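Local coordinates for adhesion G-protein coupled receptor G6 (Danio rerio, PDB 6V55), which is an adhesion G protein-coupled receptor linked to myelination, whose large extracellular region probably engages ligands and regulates signalling, at residues A583-I594 with R671-L682. Residues are numbered along the deposited sequence; the frame is centred on the assembly and turned at random.
Sequences ALKAVDELVQKI and RINFMFFGRTGL. With NAG (2-acetamido-2-deoxy-beta-D-glucopyranose), chain L.
Val-587 and Val-591 on one flank of helix 573-593 meet Met-675 and Asn-673 of strand 671-677 in a buried helix-on-sheet contact; the axes of 583-593 and 671-677 approach to 9.6 Å, their N-to-C directions at 147°, roughly antiparallel. Alternate strand residues, Arg-671, Asn-673, Met-675 and Phe-677, face the helix. Val-587 CG1, anti to its own backbone nitrogen (chi1 167°), lies 3.7 Å from Met-675 SD, the two side chains alongside and pointing opposite ways. The methionine methyl CE lies 3.5 Å from Asp-588 OD2 and also nears Val-591 CG2. Towards the N-terminal end of 583-594, Leu-584 passes obliquely by the Phe-677 ring, CD2 to CZ 3.7 Å, and also meets Leu-682 just beyond the strand; Phe-683 stands edge-to-face to Phe-677. The strand is an inner member of an antiparallel four-stranded sheet, between 608-614 and 697-701, and the helix-against-sheet arrangement fits the GAIN domain of adhesion receptors, with a helical part preceding a beta-rich part that carries the GPS motif. At the other end the contact turns polar. The Arg-671 guanidinium receives Ile-594 O in its plane, NH2 to O 2.6 Å and nearly straight, with a weaker second bond from NH1. A water between Arg-671 NH1, Val-591 O and Asn-673 OD1 sits implausibly close to the first two, leaving that bridge doubtful. Val-591 CG1 packs on Asn-673 CG at 3.6 Å. Gln-592 crosses that amide with planes 88° apart; Gln-592 NE2 and Asn-673 ND2, both donors, are 3.3 Å apart without a bond, ND2 bonding to Ser-701 OG and NE2 weakly to Gly-703 O. Outward, Gln-592 CB and Lys-593 CG touch the acetyl methyl of an attached N-acetylglucosamine.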
loop_
_atom_site.group_PDB
_atom_site.type_symbol
_atom_site.label_atom_id
_atom_site.label_comp_id
_atom_site.label_asym_id
_atom_site.label_seq_id
_atom_site.Cartn_x
_atom_site.Cartn_y
_atom_site.Cartn_z
ATOM N N ALA A 583 -22.542 -23.520 20.416
ATOM C CA ALA A 583 -22.544 -23.596 18.955
ATOM C C ALA A 583 -23.442 -24.706 18.455
ATOM O O ALA A 583 -24.222 -24.494 17.519
ATOM C CB ALA A 583 -21.126 -23.825 18.430
ATOM N N LEU A 584 -23.371 -25.873 19.099
ATOM C CA LEU A 584 -24.219 -26.994 18.722
ATOM C C LEU A 584 -25.678 -26.699 19.010
ATOM O O LEU A 584 -26.537 -26.960 18.161
ATOM C CB LEU A 584 -23.797 -28.249 19.468
ATOM C CG LEU A 584 -22.592 -28.928 18.834
ATOM C CD1 LEU A 584 -22.214 -30.154 19.695
ATOM C CD2 LEU A 584 -22.837 -29.279 17.364
ATOM N N LYS A 585 -25.960 -26.084 20.165
ATOM C CA LYS A 585 -27.339 -25.786 20.530
ATOM C C LYS A 585 -27.908 -24.644 19.693
ATOM O O LYS A 585 -29.102 -24.670 19.373
ATOM C CB LYS A 585 -27.432 -25.502 22.038
ATOM C CG LYS A 585 -27.394 -26.743 22.929
ATOM C CD LYS A 585 -27.164 -26.382 24.384
ATOM C CE LYS A 585 -27.722 -27.442 25.333
ATOM N NZ LYS A 585 -27.740 -26.985 26.760
ATOM N N ALA A 586 -27.064 -23.693 19.249
ATOM C CA ALA A 586 -27.543 -22.598 18.394
ATOM C C ALA A 586 -27.839 -23.038 16.966
ATOM O O ALA A 586 -28.777 -22.514 16.349
ATOM C CB ALA A 586 -26.528 -21.461 18.338
ATOM N N VAL A 587 -27.032 -23.950 16.413
ATOM C CA VAL A 587 -27.331 -24.549 15.112
ATOM C C VAL A 587 -28.619 -25.372 15.179
ATOM O O VAL A 587 -29.435 -25.344 14.246
ATOM C CB VAL A 587 -26.120 -25.381 14.649
ATOM C CG1 VAL A 587 -26.433 -26.273 13.484
ATOM C CG2 VAL A 587 -25.064 -24.469 14.219
ATOM N N ASP A 588 -28.851 -26.056 16.310
ATOM C CA ASP A 588 -30.024 -26.915 16.476
ATOM C C ASP A 588 -31.313 -26.107 16.492
ATOM O O ASP A 588 -32.312 -26.497 15.872
ATOM C CB ASP A 588 -29.921 -27.723 17.778
ATOM C CG ASP A 588 -28.904 -28.874 17.710
ATOM O OD1 ASP A 588 -28.666 -29.479 18.788
ATOM O OD2 ASP A 588 -28.329 -29.146 16.617
ATOM N N GLU A 589 -31.291 -24.955 17.145
ATOM C CA GLU A 589 -32.485 -24.132 17.222
ATOM C C GLU A 589 -32.692 -23.294 15.980
ATOM O O GLU A 589 -33.838 -22.928 15.706
ATOM C CB GLU A 589 -32.426 -23.215 18.435
ATOM C CG GLU A 589 -33.794 -22.927 19.013
ATOM C CD GLU A 589 -33.853 -21.552 19.577
ATOM O OE1 GLU A 589 -32.758 -20.957 19.726
ATOM O OE2 GLU A 589 -34.976 -21.086 19.885
ATOM N N LEU A 590 -31.607 -22.969 15.255
ATOM C CA LEU A 590 -31.710 -22.307 13.952
ATOM C C LEU A 590 -32.504 -23.154 12.974
ATOM O O LEU A 590 -33.386 -22.644 12.274
ATOM C CB LEU A 590 -30.310 -22.027 13.401
ATOM C CG LEU A 590 -30.113 -21.529 11.979
ATOM C CD1 LEU A 590 -30.055 -20.042 12.034
ATOM C CD2 LEU A 590 -28.802 -22.020 11.393
ATOM N N VAL A 591 -32.274 -24.471 13.001
ATOM C CA VAL A 591 -32.956 -25.407 12.123
ATOM C C VAL A 591 -34.426 -25.569 12.524
ATOM O O VAL A 591 -35.301 -25.749 11.662
ATOM C CB VAL A 591 -32.140 -26.725 12.127
ATOM C CG1 VAL A 591 -32.816 -27.821 11.387
ATOM C CG2 VAL A 591 -30.812 -26.477 11.433
ATOM N N GLN A 592 -34.737 -25.456 13.813
ATOM C CA GLN A 592 -36.133 -25.513 14.239
ATOM C C GLN A 592 -36.914 -24.281 13.792
ATOM O O GLN A 592 -38.094 -24.392 13.448
ATOM C CB GLN A 592 -36.213 -25.644 15.759
ATOM C CG GLN A 592 -35.570 -26.903 16.312
ATOM C CD GLN A 592 -36.332 -28.153 15.935
ATOM O OE1 GLN A 592 -37.566 -28.130 15.811
ATOM N NE2 GLN A 592 -35.606 -29.257 15.739
ATOM N N LYS A 593 -36.259 -23.128 13.721
ATOM C CA LYS A 593 -36.936 -21.853 13.557
ATOM C C LYS A 593 -36.924 -21.343 12.136
ATOM O O LYS A 593 -37.469 -20.258 11.891
ATOM C CB LYS A 593 -36.278 -20.781 14.428
ATOM C CG LYS A 593 -36.464 -20.974 15.900
ATOM C CD LYS A 593 -36.920 -19.715 16.555
ATOM C CE LYS A 593 -35.958 -18.609 16.312
ATOM N NZ LYS A 593 -35.684 -17.937 17.596
ATOM N N ILE A 594 -36.263 -22.034 11.219
ATOM C CA ILE A 594 -36.041 -21.461 9.898
ATOM C C ILE A 594 -37.347 -21.499 9.111
ATOM O O ILE A 594 -38.105 -22.477 9.178
ATOM C CB ILE A 594 -34.880 -22.169 9.173
ATOM C CG1 ILE A 594 -34.673 -21.583 7.806
ATOM C CG2 ILE A 594 -35.082 -23.659 8.990
ATOM C CD1 ILE A 594 -33.335 -21.752 7.398
ATOM N N ARG A 671 -41.644 -31.332 9.672
ATOM C CA ARG A 671 -40.426 -31.220 8.895
ATOM C C ARG A 671 -39.546 -32.419 9.152
ATOM O O ARG A 671 -39.712 -33.122 10.136
ATOM C CB ARG A 671 -39.624 -29.966 9.249
ATOM C CG ARG A 671 -40.222 -28.674 8.801
ATOM C CD ARG A 671 -40.196 -27.688 9.927
ATOM N NE ARG A 671 -40.527 -26.340 9.463
ATOM C CZ ARG A 671 -39.684 -25.308 9.438
ATOM N NH1 ARG A 671 -38.432 -25.439 9.865
ATOM N NH2 ARG A 671 -40.101 -24.133 8.997
ATOM N N ILE A 672 -38.589 -32.634 8.252
ATOM C CA ILE A 672 -37.405 -33.444 8.522
ATOM C C ILE A 672 -36.218 -32.503 8.522
ATOM O O ILE A 672 -36.110 -31.647 7.642
ATOM C CB ILE A 672 -37.201 -34.555 7.480
ATOM C CG1 ILE A 672 -38.536 -35.216 7.160
ATOM C CG2 ILE A 672 -36.172 -35.576 7.988
ATOM C CD1 ILE A 672 -38.452 -36.484 6.348
ATOM N N ASN A 673 -35.350 -32.643 9.511
ATOM C CA ASN A 673 -34.134 -31.857 9.638
ATOM C C ASN A 673 -32.931 -32.740 9.346
ATOM O O ASN A 673 -32.923 -33.924 9.675
ATOM C CB ASN A 673 -34.017 -31.288 11.053
ATOM C CG ASN A 673 -35.243 -30.484 11.457
ATOM O OD1 ASN A 673 -35.805 -29.768 10.642
ATOM N ND2 ASN A 673 -35.672 -30.613 12.711
ATOM N N PHE A 674 -31.897 -32.165 8.755
ATOM C CA PHE A 674 -30.708 -32.956 8.465
ATOM C C PHE A 674 -29.512 -32.028 8.573
ATOM O O PHE A 674 -29.539 -30.934 8.011
ATOM C CB PHE A 674 -30.819 -33.578 7.066
ATOM C CG PHE A 674 -29.736 -34.570 6.723
ATOM C CD1 PHE A 674 -28.529 -34.146 6.155
ATOM C CD2 PHE A 674 -29.951 -35.930 6.878
ATOM C CE1 PHE A 674 -27.534 -35.046 5.813
ATOM C CE2 PHE A 674 -28.953 -36.851 6.527
ATOM C CZ PHE A 674 -27.747 -36.398 5.982
ATOM N N MET A 675 -28.479 -32.450 9.305
ATOM C CA MET A 675 -27.208 -31.728 9.395
ATOM C C MET A 675 -26.058 -32.694 9.147
ATOM O O MET A 675 -26.075 -33.830 9.634
ATOM C CB MET A 675 -27.004 -31.071 10.769
ATOM C CG MET A 675 -28.191 -30.286 11.271
ATOM S SD MET A 675 -28.007 -29.598 12.901
ATOM C CE MET A 675 -29.597 -30.119 13.554
ATOM N N PHE A 676 -25.060 -32.248 8.393
ATOM C CA PHE A 676 -23.837 -33.015 8.190
ATOM C C PHE A 676 -22.674 -32.169 8.683
ATOM O O PHE A 676 -22.476 -31.045 8.204
ATOM C CB PHE A 676 -23.667 -33.395 6.714
ATOM C CG PHE A 676 -22.365 -34.076 6.402
ATOM C CD1 PHE A 676 -21.301 -33.365 5.829
ATOM C CD2 PHE A 676 -22.209 -35.427 6.657
ATOM C CE1 PHE A 676 -20.100 -33.993 5.550
ATOM C CE2 PHE A 676 -21.016 -36.073 6.370
ATOM C CZ PHE A 676 -19.955 -35.355 5.824
ATOM N N PHE A 677 -21.905 -32.700 9.629
ATOM C CA PHE A 677 -20.745 -31.997 10.169
ATOM C C PHE A 677 -19.491 -32.577 9.521
ATOM O O PHE A 677 -19.120 -33.725 9.780
ATOM C CB PHE A 677 -20.692 -32.113 11.689
ATOM C CG PHE A 677 -21.715 -31.271 12.402
ATOM C CD1 PHE A 677 -23.013 -31.742 12.605
ATOM C CD2 PHE A 677 -21.377 -30.008 12.885
ATOM C CE1 PHE A 677 -23.958 -30.969 13.266
ATOM C CE2 PHE A 677 -22.319 -29.223 13.562
ATOM C CZ PHE A 677 -23.607 -29.714 13.751
ATOM N N GLY A 678 -18.853 -31.795 8.653
ATOM C CA GLY A 678 -17.628 -32.258 8.028
ATOM C C GLY A 678 -16.446 -32.326 8.969
ATOM O O GLY A 678 -15.522 -33.107 8.728
ATOM N N ARG A 679 -16.460 -31.533 10.040
ATOM C CA ARG A 679 -15.372 -31.474 11.000
ATOM C C ARG A 679 -15.894 -31.882 12.372
ATOM O O ARG A 679 -17.085 -31.735 12.671
ATOM C CB ARG A 679 -14.753 -30.076 11.021
ATOM C CG ARG A 679 -14.022 -29.761 9.722
ATOM C CD ARG A 679 -12.915 -28.750 9.918
ATOM N NE ARG A 679 -11.946 -29.222 10.896
ATOM C CZ ARG A 679 -10.821 -29.856 10.586
ATOM N NH1 ARG A 679 -10.514 -30.073 9.309
ATOM N NH2 ARG A 679 -10.005 -30.264 11.557
ATOM N N THR A 680 -15.010 -32.432 13.203
ATOM C CA THR A 680 -15.452 -33.098 14.424
ATOM C C THR A 680 -15.073 -32.363 15.697
ATOM O O THR A 680 -15.258 -32.915 16.783
ATOM C CB THR A 680 -14.900 -34.526 14.499
ATOM O OG1 THR A 680 -13.538 -34.494 14.953
ATOM C CG2 THR A 680 -14.987 -35.226 13.146
ATOM N N GLY A 681 -14.583 -31.130 15.607
ATOM C CA GLY A 681 -14.042 -30.467 16.789
ATOM C C GLY A 681 -15.077 -29.921 17.756
ATOM O O GLY A 681 -14.697 -29.409 18.816
ATOM N N LEU A 682 -16.356 -29.960 17.402
ATOM C CA LEU A 682 -17.414 -29.546 18.309
ATOM C C LEU A 682 -17.929 -30.697 19.172
ATOM O O LEU A 682 -18.804 -30.475 20.019
ATOM C CB LEU A 682 -18.581 -28.919 17.514
ATOM C CG LEU A 682 -18.366 -27.680 16.614
ATOM C CD1 LEU A 682 -19.555 -27.471 15.687
ATOM C CD2 LEU A 682 -18.128 -26.420 17.442
HETATM C C1 NAG L . -38.383 -25.813 21.500
HETATM C C2 NAG L . -38.572 -24.351 21.068
HETATM C C3 NAG L . -37.619 -23.448 21.855
HETATM C C4 NAG L . -37.823 -23.626 23.359
HETATM C C5 NAG L . -37.714 -25.104 23.762
HETATM C C6 NAG L . -38.095 -25.348 25.207
HETATM C C7 NAG L . -39.163 -23.450 18.860
HETATM C C8 NAG L . -38.825 -23.438 17.402
HETATM N N2 NAG L . -38.371 -24.198 19.635
HETATM O O3 NAG L . -37.826 -22.088 21.482
HETATM O O4 NAG L . -36.850 -22.874 24.075
HETATM O O5 NAG L . -38.584 -25.927 22.955
HETATM O O6 NAG L . -38.578 -26.671 25.412
HETATM O O7 NAG L . -40.111 -22.809 19.316
HETATM O O HOH W 1 -37.115 -27.208 11.039
#